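Local coordinates for endo-xylogalacturonan hydrolase A (Aspergillus tubingensis, PDB 4C2L), which hydrolyses xylogalacturonan, the xylose-substituted galacturonan of the hairy regions of pectin, as a secreted glycoside hydrolase of family 28, at residues A[100-105]-A[142-147]; A[116-121]-A[178-183]; A[240-245]-A[268-273]; A[338-343]-A[367-372]. One frame throughout, in Å; residues are numbered along the deposited sequence.

Contact 1: A[100-105]-A[142-147]; sequences DGLKLR and SNLEIS
L102 to R105 run beside L144 to S147 as neighbouring parallel strands, from successive coils of the right-handed parallel beta-helix on which family 28 enzymes are built. Their axes lie 4.7 Å apart and diverge by only 7°. Backbone bonds alternate in the usual parallel fashion: L102 receives E145 N on its carbonyl while its own N goes to N143 O, and L104 does the same between S147 N and E145 O. The bond from L104 N to E145 O, 2.8 Å, is close to straight. One step earlier in the chain, G101 N adds a further bond to S142 O just where the chain turns its corner. The other edge of 102-105 is bonded to strand 70-74, so these residues sit inside the sheet.

Apolar side chains occupy the face turned into the coil. L102 CB meets L144 CD2 at 3.6 Å, and L104 and I146 follow more loosely, with L136 of strand 134-139 touching both across the interior.

Polar groups take the other face. The carboxylate of E145 leans over toward 102-105, its chain bent at chi2 (-93°), so that OE1 rests against K103 CB and R105 CD. This is no salt bridge: R105 NE goes instead to D71, and the guanidinium plane stands nearly perpendicular to the E145 carboxylate. K103 CD covers one guanidinium face. At the far end, S142 OG donates to D100 OD1 over 2.7 Å, meeting that oxygen on its anti side, 30° out of the carboxylate plane.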
loop_
_atom_site.group_PDB
_atom_site.type_symbol
_atom_site.label_atom_id
_atom_site.label_comp_id
_atom_site.label_asym_id
_atom_site.label_seq_id
_atom_site.Cartn_x
_atom_site.Cartn_y
_atom_site.Cartn_z
ATOM N N ASP A 100 11.682 17.359 7.211
ATOM C CA ASP A 100 12.355 16.732 8.342
ATOM C C ASP A 100 11.609 17.069 9.619
ATOM O O ASP A 100 11.605 18.217 10.057
ATOM C CB ASP A 100 13.806 17.218 8.427
ATOM C CG ASP A 100 14.600 16.874 7.186
ATOM O OD1 ASP A 100 14.626 15.683 6.817
ATOM O OD2 ASP A 100 15.202 17.788 6.572
ATOM N N GLY A 101 10.960 16.069 10.206
ATOM C CA GLY A 101 10.258 16.254 11.466
ATOM C C GLY A 101 8.840 16.705 11.222
ATOM O O GLY A 101 8.567 17.892 11.109
ATOM N N LEU A 102 7.934 15.752 11.097
ATOM C CA LEU A 102 6.541 16.078 10.935
ATOM C C LEU A 102 5.728 15.118 11.774
ATOM O O LEU A 102 6.032 13.928 11.836
ATOM C CB LEU A 102 6.123 15.966 9.462
ATOM C CG LEU A 102 4.618 15.763 9.244
ATOM C CD1 LEU A 102 3.894 17.097 9.294
ATOM C CD2 LEU A 102 4.288 15.015 7.965
ATOM N N LYS A 103 4.704 15.649 12.421
ATOM C CA LYS A 103 3.653 14.812 12.988
ATOM C C LYS A 103 2.353 15.251 12.334
ATOM O O LYS A 103 1.971 16.419 12.420
ATOM C CB LYS A 103 3.566 14.973 14.506
ATOM C CG LYS A 103 4.897 14.791 15.224
ATOM C CD LYS A 103 4.739 15.038 16.722
ATOM C CE LYS A 103 6.087 15.223 17.409
ATOM N NZ LYS A 103 6.594 16.611 17.204
ATOM N N LEU A 104 1.697 14.326 11.653
ATOM C CA LEU A 104 0.395 14.589 11.067
ATOM C C LEU A 104 -0.527 13.638 11.777
ATOM O O LEU A 104 -0.498 12.422 11.531
ATOM C CB LEU A 104 0.400 14.325 9.553
ATOM C CG LEU A 104 -0.926 14.468 8.785
ATOM C CD1 LEU A 104 -1.429 15.903 8.793
ATOM C CD2 LEU A 104 -0.774 14.006 7.340
ATOM N N ARG A 105 -1.326 14.171 12.684
ATOM C CA ARG A 105 -1.995 13.262 13.618
ATOM C C ARG A 105 -3.317 13.768 14.115
ATOM O O ARG A 105 -3.545 14.968 14.156
ATOM C CB ARG A 105 -1.064 12.979 14.787
ATOM C CG ARG A 105 -0.599 14.216 15.543
ATOM C CD ARG A 105 0.361 13.774 16.643
ATOM N NE ARG A 105 0.797 14.894 17.454
ATOM C CZ ARG A 105 1.339 14.758 18.660
ATOM N NH1 ARG A 105 1.479 13.541 19.189
ATOM N NH2 ARG A 105 1.722 15.829 19.329
ATOM N N SER A 142 12.653 12.996 6.526
ATOM C CA SER A 142 12.944 12.116 7.651
ATOM C C SER A 142 12.056 12.406 8.846
ATOM O O SER A 142 11.528 13.518 8.982
ATOM C CB SER A 142 14.417 12.259 8.054
ATOM O OG SER A 142 14.711 13.580 8.503
ATOM N N ASN A 143 11.920 11.406 9.724
ATOM C CA ASN A 143 11.242 11.560 11.002
ATOM C C ASN A 143 9.815 12.073 10.819
ATOM O O ASN A 143 9.472 13.170 11.254
ATOM C CB ASN A 143 12.055 12.485 11.933
ATOM C CG ASN A 143 13.491 12.006 12.131
ATOM O OD1 ASN A 143 14.440 12.803 12.125
ATOM N ND2 ASN A 143 13.659 10.708 12.294
ATOM N N LEU A 144 9.007 11.279 10.126
ATOM C CA LEU A 144 7.630 11.630 9.835
ATOM C C LEU A 144 6.730 10.654 10.559
ATOM O O LEU A 144 6.954 9.446 10.507
ATOM C CB LEU A 144 7.367 11.553 8.332
ATOM C CG LEU A 144 8.418 12.277 7.468
ATOM C CD1 LEU A 144 8.305 11.893 6.008
ATOM C CD2 LEU A 144 8.308 13.781 7.631
ATOM N N GLU A 145 5.709 11.185 11.218
ATOM C CA GLU A 145 4.798 10.362 11.998
ATOM C C GLU A 145 3.373 10.716 11.570
ATOM O O GLU A 145 2.998 11.895 11.559
ATOM C CB GLU A 145 5.040 10.637 13.494
ATOM C CG GLU A 145 4.262 9.752 14.450
ATOM C CD GLU A 145 2.928 10.340 14.907
ATOM O OE1 GLU A 145 2.599 11.517 14.599
ATOM O OE2 GLU A 145 2.203 9.607 15.609
ATOM N N ILE A 146 2.611 9.699 11.171
ATOM C CA ILE A 146 1.244 9.854 10.700
ATOM C C ILE A 146 0.378 8.931 11.549
ATOM O O ILE A 146 0.544 7.714 11.513
ATOM C CB ILE A 146 1.095 9.477 9.205
ATOM C CG1 ILE A 146 2.116 10.244 8.343
ATOM C CG2 ILE A 146 -0.321 9.764 8.703
ATOM C CD1 ILE A 146 3.461 9.549 8.259
ATOM N N SER A 147 -0.572 9.492 12.296
ATOM C CA SER A 147 -1.263 8.667 13.285
ATOM C C SER A 147 -2.641 9.144 13.699
ATOM O O SER A 147 -2.947 10.333 13.655
ATOM C CB SER A 147 -0.396 8.539 14.537
ATOM O OG SER A 147 -0.290 9.783 15.219
#

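Contact 2: A[116-121]-A[178-183]; sequences NGQDAW and NSKSDN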
loop_
_atom_site.group_PDB
_atom_site.type_symbol
_atom_site.label_atom_id
_atom_site.label_comp_id
_atom_site.label_asym_id
_atom_site.label_seq_id
_atom_site.Cartn_x
_atom_site.Cartn_y
_atom_site.Cartn_z
ATOM N N ASN A 116 -12.488 12.253 -1.342
ATOM C CA ASN A 116 -13.642 12.535 -2.192
ATOM C C ASN A 116 -13.494 11.862 -3.555
ATOM O O ASN A 116 -13.702 12.477 -4.602
ATOM C CB ASN A 116 -13.814 14.061 -2.329
ATOM C CG ASN A 116 -15.222 14.482 -2.721
ATOM O OD1 ASN A 116 -16.131 13.658 -2.875
ATOM N ND2 ASN A 116 -15.409 15.801 -2.873
ATOM N N GLY A 117 -13.153 10.576 -3.523
ATOM C CA GLY A 117 -12.683 9.872 -4.705
ATOM C C GLY A 117 -13.732 9.357 -5.669
ATOM O O GLY A 117 -13.381 8.850 -6.723
ATOM N N GLN A 118 -15.015 9.464 -5.324
ATOM C CA GLN A 118 -16.055 8.807 -6.144
ATOM C C GLN A 118 -15.980 9.215 -7.613
ATOM O O GLN A 118 -16.026 8.359 -8.503
ATOM C CB GLN A 118 -17.468 9.117 -5.618
ATOM C CG GLN A 118 -18.548 8.318 -6.344
ATOM C CD GLN A 118 -18.502 6.825 -6.014
ATOM O OE1 GLN A 118 -18.484 6.435 -4.840
ATOM N NE2 GLN A 118 -18.476 5.983 -7.046
ATOM N N ASP A 119 -15.900 10.518 -7.863
ATOM C CA ASP A 119 -15.887 10.988 -9.245
ATOM C C ASP A 119 -14.691 10.420 -10.012
ATOM O O ASP A 119 -14.823 10.043 -11.180
ATOM C CB ASP A 119 -15.882 12.514 -9.310
ATOM C CG ASP A 119 -17.216 13.126 -8.926
ATOM O OD1 ASP A 119 -18.193 12.389 -8.664
ATOM O OD2 ASP A 119 -17.274 14.370 -8.871
ATOM N N ALA A 120 -13.538 10.367 -9.350
ATOM C CA ALA A 120 -12.330 9.812 -9.955
ATOM C C ALA A 120 -12.530 8.339 -10.280
ATOM O O ALA A 120 -12.115 7.877 -11.346
ATOM C CB ALA A 120 -11.127 10.011 -9.041
ATOM N N TRP A 121 -13.163 7.585 -9.376
ATOM C CA TRP A 121 -13.357 6.157 -9.666
ATOM C C TRP A 121 -14.271 5.951 -10.836
ATOM O O TRP A 121 -14.062 5.058 -11.645
ATOM C CB TRP A 121 -13.911 5.399 -8.467
ATOM C CG TRP A 121 -13.107 5.570 -7.217
ATOM C CD1 TRP A 121 -11.727 5.773 -7.103
ATOM C CD2 TRP A 121 -13.612 5.549 -5.842
ATOM N NE1 TRP A 121 -11.369 5.892 -5.775
ATOM C CE2 TRP A 121 -12.458 5.753 -4.974
ATOM C CE3 TRP A 121 -14.884 5.400 -5.265
ATOM C CZ2 TRP A 121 -12.580 5.808 -3.582
ATOM C CZ3 TRP A 121 -14.992 5.440 -3.868
ATOM C CH2 TRP A 121 -13.870 5.635 -3.045
ATOM N N ASN A 178 -14.926 3.176 -0.217
ATOM C CA ASN A 178 -16.187 2.512 -0.553
ATOM C C ASN A 178 -16.921 3.296 -1.618
ATOM O O ASN A 178 -17.195 4.475 -1.427
ATOM C CB ASN A 178 -17.075 2.400 0.687
ATOM C CG ASN A 178 -16.508 1.433 1.709
ATOM O OD1 ASN A 178 -15.866 1.858 2.672
ATOM N ND2 ASN A 178 -16.688 0.136 1.477
ATOM N N SER A 179 -17.203 2.638 -2.734
ATOM C CA SER A 179 -17.918 3.263 -3.838
ATOM C C SER A 179 -19.420 3.247 -3.596
ATOM O O SER A 179 -19.964 2.266 -3.117
ATOM C CB SER A 179 -17.643 2.510 -5.133
ATOM O OG SER A 179 -18.369 3.117 -6.193
ATOM N N LYS A 180 -20.071 4.349 -3.940
ATOM C CA LYS A 180 -21.526 4.459 -3.893
ATOM C C LYS A 180 -22.192 3.923 -5.166
ATOM O O LYS A 180 -23.426 3.919 -5.282
ATOM C CB LYS A 180 -21.894 5.923 -3.668
ATOM C CG LYS A 180 -21.596 6.385 -2.252
ATOM C CD LYS A 180 -22.070 7.811 -2.006
ATOM C CE LYS A 180 -20.921 8.806 -1.996
ATOM N NZ LYS A 180 -19.928 8.562 -0.899
ATOM N N SER A 181 -21.382 3.473 -6.120
ATOM C CA SER A 181 -21.911 2.943 -7.378
ATOM C C SER A 181 -21.385 1.535 -7.609
ATOM O O SER A 181 -20.837 0.922 -6.696
ATOM C CB SER A 181 -21.529 3.851 -8.549
ATOM O OG SER A 181 -20.157 3.774 -8.851
ATOM N N ASP A 182 -21.531 1.054 -8.838
ATOM C CA ASP A 182 -21.052 -0.267 -9.218
ATOM C C ASP A 182 -19.594 -0.231 -9.638
ATOM O O ASP A 182 -18.995 -1.278 -9.859
ATOM C CB ASP A 182 -21.883 -0.815 -10.373
ATOM C CG ASP A 182 -23.342 -0.989 -10.004
ATOM O OD1 ASP A 182 -23.615 -1.867 -9.155
ATOM O OD2 ASP A 182 -24.202 -0.251 -10.557
ATOM N N ASN A 183 -19.037 0.969 -9.780
ATOM C CA ASN A 183 -17.620 1.097 -10.121
ATOM C C ASN A 183 -16.783 0.994 -8.861
ATOM O O ASN A 183 -16.980 1.771 -7.937
ATOM C CB ASN A 183 -17.349 2.426 -10.815
ATOM C CG ASN A 183 -17.999 2.503 -12.180
ATOM O OD1 ASN A 183 -17.987 1.532 -12.932
ATOM N ND2 ASN A 183 -18.525 3.660 -12.511
HETATM O O HOH W 1 -17.876 7.321 -2.368
#
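Q118 OE1 is gripped from two directions: K180 N donates to it over 2.8 Å, and a water donates over 2.7 Å. The K180 bond is almost straight at its hydrogen, 174°, yet the donor stands above the carbonyl plane of the amide, 37° out of it. The same water also donates to N178 O and accepts from K180 NZ, so it joins the lysine end to the glutamine across the gap.

The other half of the amide works as donor. NE2 of Q118 reaches S179 OG at 3.0 Å with the serine oxygen lying in the amide plane, and it also has D122 OD2 as a partner one turn along the helix. CG points away from the backbone N (chi1 -173°) and the chain then folds at chi2, which presents the whole amide to the loop. S179 OG in turn accepts from S181 N, an ST turn, and donates to N183 O, so one hydroxyl links the glutamine to the backbone at S181 and N183. A second ST turn follows, from N183 N to S181 OG, and S181 OG and N183 ND2 both have D122 OD1 as a partner.

Beside these bonds lies W121. Its CZ3 edge meets N178 O at 3.4 Å, near the ring plane, while G117 O sits over one face. A short surface helix is thus pinned to the long loop joining strands 168-176 and 191-196 of the parallel beta-helix, with the W121 side chain about 10 Å from that of D210, the presumed proton donor.

Contact 3: A[240-245]-A[268-273]; sequences LGKSSD and KTYPSG. With SO4 (sulfate ion), chain H; SO4 (sulfate ion), chain E.
Strand 266-269 lies parallel to the end of strand 235-240, with L240 N bonded to K268 O and Y270 N to L240 O, the latter 2.9 Å long and nearly straight at 170°; beyond L240 the two chains part into loops. Y270 carries most of what follows. Its ring lies against K242, whose CA sits 3.7 Å from the ring centroid and 21° off the normal, a CH-pi contact over the face. K242 CB continues along that face, 3.5 Å from Y270 CE1. With CG anti to the backbone N (chi1 -179°), the lysine chain runs alongside the tyrosine, pointing the same way, until its CD passes the phenolic OH. L240 O meets the ring at its edge, in plane. H276 and Y304 also pack against this ring.

These are adjacent coils of the parallel beta-helix, and residues 268-271 end the third PbH1 repeat. On the face with L240 and T269, L240 CB approaches T269 CG2 at 4.2 Å, and both side chains also touch S279 on strand 279-294.

K268 leads the other way, toward the presumed active site, where its side chain is about 6 Å from those of D210 and H233. Its chain bends at chi3 and sets NZ between two sulfate ions, probably from the crystallisation liquor. K268 NZ donates to O2 of the chain H sulfate at 2.8 Å and makes two weak bonds to the chain E sulfate, to O1 at 3.3 Å and O3 at 3.4 Å; S239 N and H233 ND1 also bond to sulfate here.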
loop_
_atom_site.group_PDB
_atom_site.type_symbol
_atom_site.label_atom_id
_atom_site.label_comp_id
_atom_site.label_asym_id
_atom_site.label_seq_id
_atom_site.Cartn_x
_atom_site.Cartn_y
_atom_site.Cartn_z
ATOM N N LEU A 240 7.973 -5.859 -9.420
ATOM C CA LEU A 240 9.360 -5.451 -9.611
ATOM C C LEU A 240 9.794 -5.865 -11.007
ATOM O O LEU A 240 9.320 -6.870 -11.529
ATOM C CB LEU A 240 10.253 -6.165 -8.588
ATOM C CG LEU A 240 9.873 -6.032 -7.114
ATOM C CD1 LEU A 240 10.869 -6.835 -6.293
ATOM C CD2 LEU A 240 9.847 -4.572 -6.669
ATOM N N GLY A 241 10.686 -5.077 -11.595
ATOM C CA GLY A 241 11.372 -5.461 -12.827
ATOM C C GLY A 241 10.773 -4.929 -14.120
ATOM O O GLY A 241 11.199 -5.333 -15.196
ATOM N N LYS A 242 9.803 -4.010 -14.027
ATOM C CA LYS A 242 9.096 -3.538 -15.222
ATOM C C LYS A 242 10.059 -2.962 -16.258
ATOM O O LYS A 242 9.965 -3.300 -17.443
ATOM C CB LYS A 242 8.022 -2.493 -14.875
ATOM C CG LYS A 242 7.246 -1.980 -16.084
ATOM C CD LYS A 242 6.208 -0.948 -15.651
ATOM C CE LYS A 242 5.517 -0.277 -16.828
ATOM N NZ LYS A 242 5.010 -1.263 -17.818
ATOM N N SER A 243 10.971 -2.107 -15.813
ATOM C CA SER A 243 11.870 -1.421 -16.744
ATOM C C SER A 243 13.257 -1.148 -16.165
ATOM O O SER A 243 14.056 -0.420 -16.767
ATOM C CB SER A 243 11.225 -0.125 -17.235
ATOM O OG SER A 243 11.040 0.763 -16.155
ATOM N N SER A 244 13.546 -1.734 -15.003
ATOM C CA SER A 244 14.842 -1.567 -14.351
ATOM C C SER A 244 15.115 -2.734 -13.410
ATOM O O SER A 244 14.232 -3.561 -13.152
ATOM C CB SER A 244 14.901 -0.239 -13.585
ATOM O OG SER A 244 13.791 -0.129 -12.705
ATOM N N ASP A 245 16.351 -2.806 -12.926
ATOM C CA ASP A 245 16.732 -3.766 -11.911
ATOM C C ASP A 245 16.233 -3.218 -10.583
ATOM O O ASP A 245 16.629 -2.130 -10.169
ATOM C CB ASP A 245 18.254 -3.928 -11.897
ATOM C CG ASP A 245 18.763 -4.859 -13.004
ATOM O OD1 ASP A 245 17.967 -5.330 -13.852
ATOM O OD2 ASP A 245 19.989 -5.140 -13.013
ATOM N N LYS A 268 5.458 -10.467 -6.772
ATOM C CA LYS A 268 5.156 -10.360 -8.197
ATOM C C LYS A 268 6.341 -9.763 -8.920
ATOM O O LYS A 268 6.759 -8.653 -8.610
ATOM C CB LYS A 268 3.985 -9.411 -8.482
ATOM C CG LYS A 268 2.763 -9.526 -7.616
ATOM C CD LYS A 268 1.605 -8.755 -8.252
ATOM C CE LYS A 268 1.873 -7.265 -8.365
ATOM N NZ LYS A 268 0.601 -6.471 -8.413
ATOM N N THR A 269 6.880 -10.481 -9.899
ATOM C CA THR A 269 7.997 -9.937 -10.665
ATOM C C THR A 269 7.724 -10.117 -12.154
ATOM O O THR A 269 7.083 -11.071 -12.565
ATOM C CB THR A 269 9.340 -10.603 -10.286
ATOM O OG1 THR A 269 9.256 -12.020 -10.495
ATOM C CG2 THR A 269 9.675 -10.341 -8.803
ATOM N N TYR A 270 8.234 -9.189 -12.955
ATOM C CA TYR A 270 8.158 -9.302 -14.400
ATOM C C TYR A 270 9.125 -10.381 -14.883
ATOM O O TYR A 270 10.150 -10.621 -14.259
ATOM C CB TYR A 270 8.531 -7.972 -15.044
ATOM C CG TYR A 270 7.387 -6.981 -15.064
ATOM C CD1 TYR A 270 7.131 -6.153 -13.966
ATOM C CD2 TYR A 270 6.573 -6.859 -16.193
ATOM C CE1 TYR A 270 6.075 -5.240 -13.986
ATOM C CE2 TYR A 270 5.523 -5.950 -16.222
ATOM C CZ TYR A 270 5.284 -5.144 -15.122
ATOM O OH TYR A 270 4.237 -4.241 -15.169
ATOM N N PRO A 271 8.793 -11.035 -15.999
ATOM C CA PRO A 271 9.765 -11.970 -16.579
ATOM C C PRO A 271 10.885 -11.211 -17.292
ATOM O O PRO A 271 10.951 -9.980 -17.206
ATOM C CB PRO A 271 8.919 -12.751 -17.579
ATOM C CG PRO A 271 7.895 -11.754 -18.020
ATOM C CD PRO A 271 7.519 -11.035 -16.738
ATOM N N SER A 272 11.769 -11.930 -17.989
ATOM C CA SER A 272 12.834 -11.262 -18.729
ATOM C C SER A 272 12.325 -10.790 -20.099
ATOM O O SER A 272 11.125 -10.847 -20.378
ATOM C CB SER A 272 14.047 -12.181 -18.889
ATOM O OG SER A 272 13.668 -13.376 -19.553
ATOM N N GLY A 273 13.237 -10.314 -20.940
ATOM C CA GLY A 273 12.866 -9.844 -22.279
ATOM C C GLY A 273 12.451 -8.385 -22.289
ATOM O O GLY A 273 12.232 -7.772 -21.238
HETATM S S SO4 H . -2.805 -7.416 -9.107
HETATM O O1 SO4 H . -3.888 -7.710 -10.071
HETATM O O2 SO4 H . -1.502 -7.730 -9.727
HETATM O O3 SO4 H . -3.004 -8.280 -7.923
HETATM O O4 SO4 H . -2.837 -5.995 -8.677
HETATM S S SO4 E . 1.761 -2.985 -9.830
HETATM O O1 SO4 E . 0.347 -3.389 -9.683
HETATM O O2 SO4 E . 2.221 -3.379 -11.185
HETATM O O3 SO4 E . 2.500 -3.670 -8.759
HETATM O O4 SO4 E . 1.875 -1.520 -9.726
#

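Contact 4: A[338-343]-A[367-372]; sequences PVVANL and SEVLCA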
loop_
_atom_site.group_PDB
_atom_site.type_symbol
_atom_site.label_atom_id
_atom_site.label_comp_id
_atom_site.label_asym_id
_atom_site.label_seq_id
_atom_site.Cartn_x
_atom_site.Cartn_y
_atom_site.Cartn_z
ATOM N N PRO A 338 -9.340 -26.673 -4.794
ATOM C CA PRO A 338 -8.613 -26.985 -3.556
ATOM C C PRO A 338 -7.274 -26.253 -3.339
ATOM O O PRO A 338 -6.624 -26.456 -2.312
ATOM C CB PRO A 338 -8.332 -28.479 -3.716
ATOM C CG PRO A 338 -8.115 -28.630 -5.180
ATOM C CD PRO A 338 -9.048 -27.660 -5.854
ATOM N N VAL A 339 -6.889 -25.416 -4.296
ATOM C CA VAL A 339 -5.594 -24.736 -4.262
ATOM C C VAL A 339 -5.637 -23.555 -3.290
ATOM O O VAL A 339 -6.504 -22.685 -3.415
ATOM C CB VAL A 339 -5.182 -24.263 -5.677
ATOM C CG1 VAL A 339 -3.830 -23.559 -5.640
ATOM C CG2 VAL A 339 -5.140 -25.449 -6.639
ATOM N N VAL A 340 -4.710 -23.537 -2.335
ATOM C CA VAL A 340 -4.626 -22.449 -1.344
ATOM C C VAL A 340 -3.414 -21.537 -1.581
ATOM O O VAL A 340 -3.304 -20.468 -0.968
ATOM C CB VAL A 340 -4.593 -22.991 0.097
ATOM C CG1 VAL A 340 -5.848 -23.818 0.386
ATOM C CG2 VAL A 340 -3.332 -23.821 0.343
ATOM N N ALA A 341 -2.507 -21.968 -2.454
ATOM C CA ALA A 341 -1.313 -21.172 -2.787
ATOM C C ALA A 341 -0.809 -21.526 -4.175
ATOM O O ALA A 341 -0.885 -22.678 -4.583
ATOM C CB ALA A 341 -0.219 -21.391 -1.750
ATOM N N ASN A 342 -0.283 -20.532 -4.891
ATOM C CA ASN A 342 0.230 -20.728 -6.241
ATOM C C ASN A 342 1.630 -20.129 -6.281
ATOM O O ASN A 342 1.794 -18.909 -6.362
ATOM C CB ASN A 342 -0.687 -20.040 -7.266
ATOM C CG ASN A 342 -0.445 -20.515 -8.694
ATOM O OD1 ASN A 342 0.648 -20.970 -9.047
ATOM N ND2 ASN A 342 -1.476 -20.417 -9.528
ATOM N N LEU A 343 2.638 -20.989 -6.190
ATOM C CA LEU A 343 4.022 -20.536 -6.070
ATOM C C LEU A 343 4.706 -20.767 -7.400
ATOM O O LEU A 343 5.358 -21.803 -7.617
ATOM C CB LEU A 343 4.738 -21.280 -4.936
ATOM C CG LEU A 343 4.033 -21.396 -3.578
ATOM C CD1 LEU A 343 4.876 -22.147 -2.555
ATOM C CD2 LEU A 343 3.650 -20.023 -3.037
ATOM N N SER A 367 -6.040 -28.675 0.806
ATOM C CA SER A 367 -4.992 -27.642 0.915
ATOM C C SER A 367 -3.843 -27.837 -0.078
ATOM O O SER A 367 -2.673 -28.000 0.295
ATOM C CB SER A 367 -4.454 -27.577 2.343
ATOM O OG SER A 367 -3.981 -28.854 2.740
ATOM N N GLU A 368 -4.184 -27.804 -1.351
ATOM C CA GLU A 368 -3.219 -28.010 -2.400
ATOM C C GLU A 368 -2.369 -26.750 -2.616
ATOM O O GLU A 368 -2.878 -25.632 -2.584
ATOM C CB GLU A 368 -3.986 -28.375 -3.658
ATOM C CG GLU A 368 -3.170 -28.828 -4.844
ATOM C CD GLU A 368 -4.063 -29.344 -5.959
ATOM O OE1 GLU A 368 -4.983 -30.138 -5.665
ATOM O OE2 GLU A 368 -3.850 -28.943 -7.119
ATOM N N VAL A 369 -1.068 -26.948 -2.801
ATOM C CA VAL A 369 -0.153 -25.853 -3.121
ATOM C C VAL A 369 0.445 -26.146 -4.495
ATOM O O VAL A 369 1.152 -27.154 -4.680
ATOM C CB VAL A 369 0.949 -25.711 -2.044
ATOM C CG1 VAL A 369 1.972 -24.642 -2.434
ATOM C CG2 VAL A 369 0.341 -25.401 -0.680
ATOM N N LEU A 370 0.155 -25.287 -5.464
ATOM C CA LEU A 370 0.736 -25.417 -6.789
ATOM C C LEU A 370 2.134 -24.822 -6.769
ATOM O O LEU A 370 2.339 -23.752 -6.190
ATOM C CB LEU A 370 -0.107 -24.702 -7.840
ATOM C CG LEU A 370 -1.539 -25.211 -8.032
ATOM C CD1 LEU A 370 -2.140 -24.472 -9.208
ATOM C CD2 LEU A 370 -1.557 -26.725 -8.256
ATOM N N CYS A 371 3.093 -25.528 -7.379
ATOM C CA CYS A 371 4.492 -25.075 -7.369
ATOM C C CYS A 371 5.162 -25.226 -8.720
ATOM O O CYS A 371 4.896 -26.184 -9.457
ATOM C CB CYS A 371 5.319 -25.880 -6.372
ATOM S SG CYS A 371 4.782 -25.847 -4.652
ATOM N N ALA A 372 6.036 -24.273 -9.034
ATOM C CA ALA A 372 6.997 -24.425 -10.113
ATOM C C ALA A 372 8.311 -23.839 -9.621
ATOM O O ALA A 372 8.326 -22.745 -9.039
ATOM C CB ALA A 372 6.528 -23.704 -11.367
#
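V340 N donates to E368 O just before the register slips by one residue, a beta bulge between two parallel strands of the beta-helix. Five backbone bonds in all join them. E368 N donates to P338 O ahead of the bulge, and pairing resumes beyond it with L370 N to A341 O. L343 uses both its main-chain polar atoms on this neighbour, N going to L370 O at 2.8 Å and O accepting from A372 N. The slip leaves A341 N 3.7 Å from E368 O, buried without a partner in the model. Even so, the axes of 339-343 and 368-372 stay within 2° of the same direction.

Apolar contacts fall on both faces. V369 is the hub of one: its CG1 touches L343 CD1 at 3.8 Å and A341 CB at 4.0 Å, while CG2 meets V340 CG2. C371 shares this face and is tied by a disulfide to C382. On the other face V339 CG1 presses on L370 CG at 3.7 Å, the two side chains crossing at about a right angle.

Polar side chains add little across the strands themselves. E368, extended beyond CG, runs alongside P338, with its OE1 3.5 Å from P338 CG. N342 lays its amide beside L370, but its bonds go to Y296 OH and S387 N.

Cohesion here therefore comes from main-chain bonds and branched aliphatic groups, at the price of one buried amide N at the bulge.

In the fold
Along the chain the segments of contacts 1 and 2 alternate, though their nearest atoms are about 15 Å apart, while contacts 3 and 4 follow in series. All four belong to one parallel beta-helix. Contact 1 joins strands 102-105 and 142-152, near the N-terminal part of the coil; contacts 3 and 4 both reach the other parallel sheet, through strands 235-240 and 266-269 and through 339-344 and 368-372, their centres about 23 Å apart. Contacts 1 and 4, about 41 Å between centres, are the most distant pair. The side chains of contact 3 come within about 6 Å of those of D210 and H233, the presumed catalytic residues, and those of contact 2 within about 10 Å of D210.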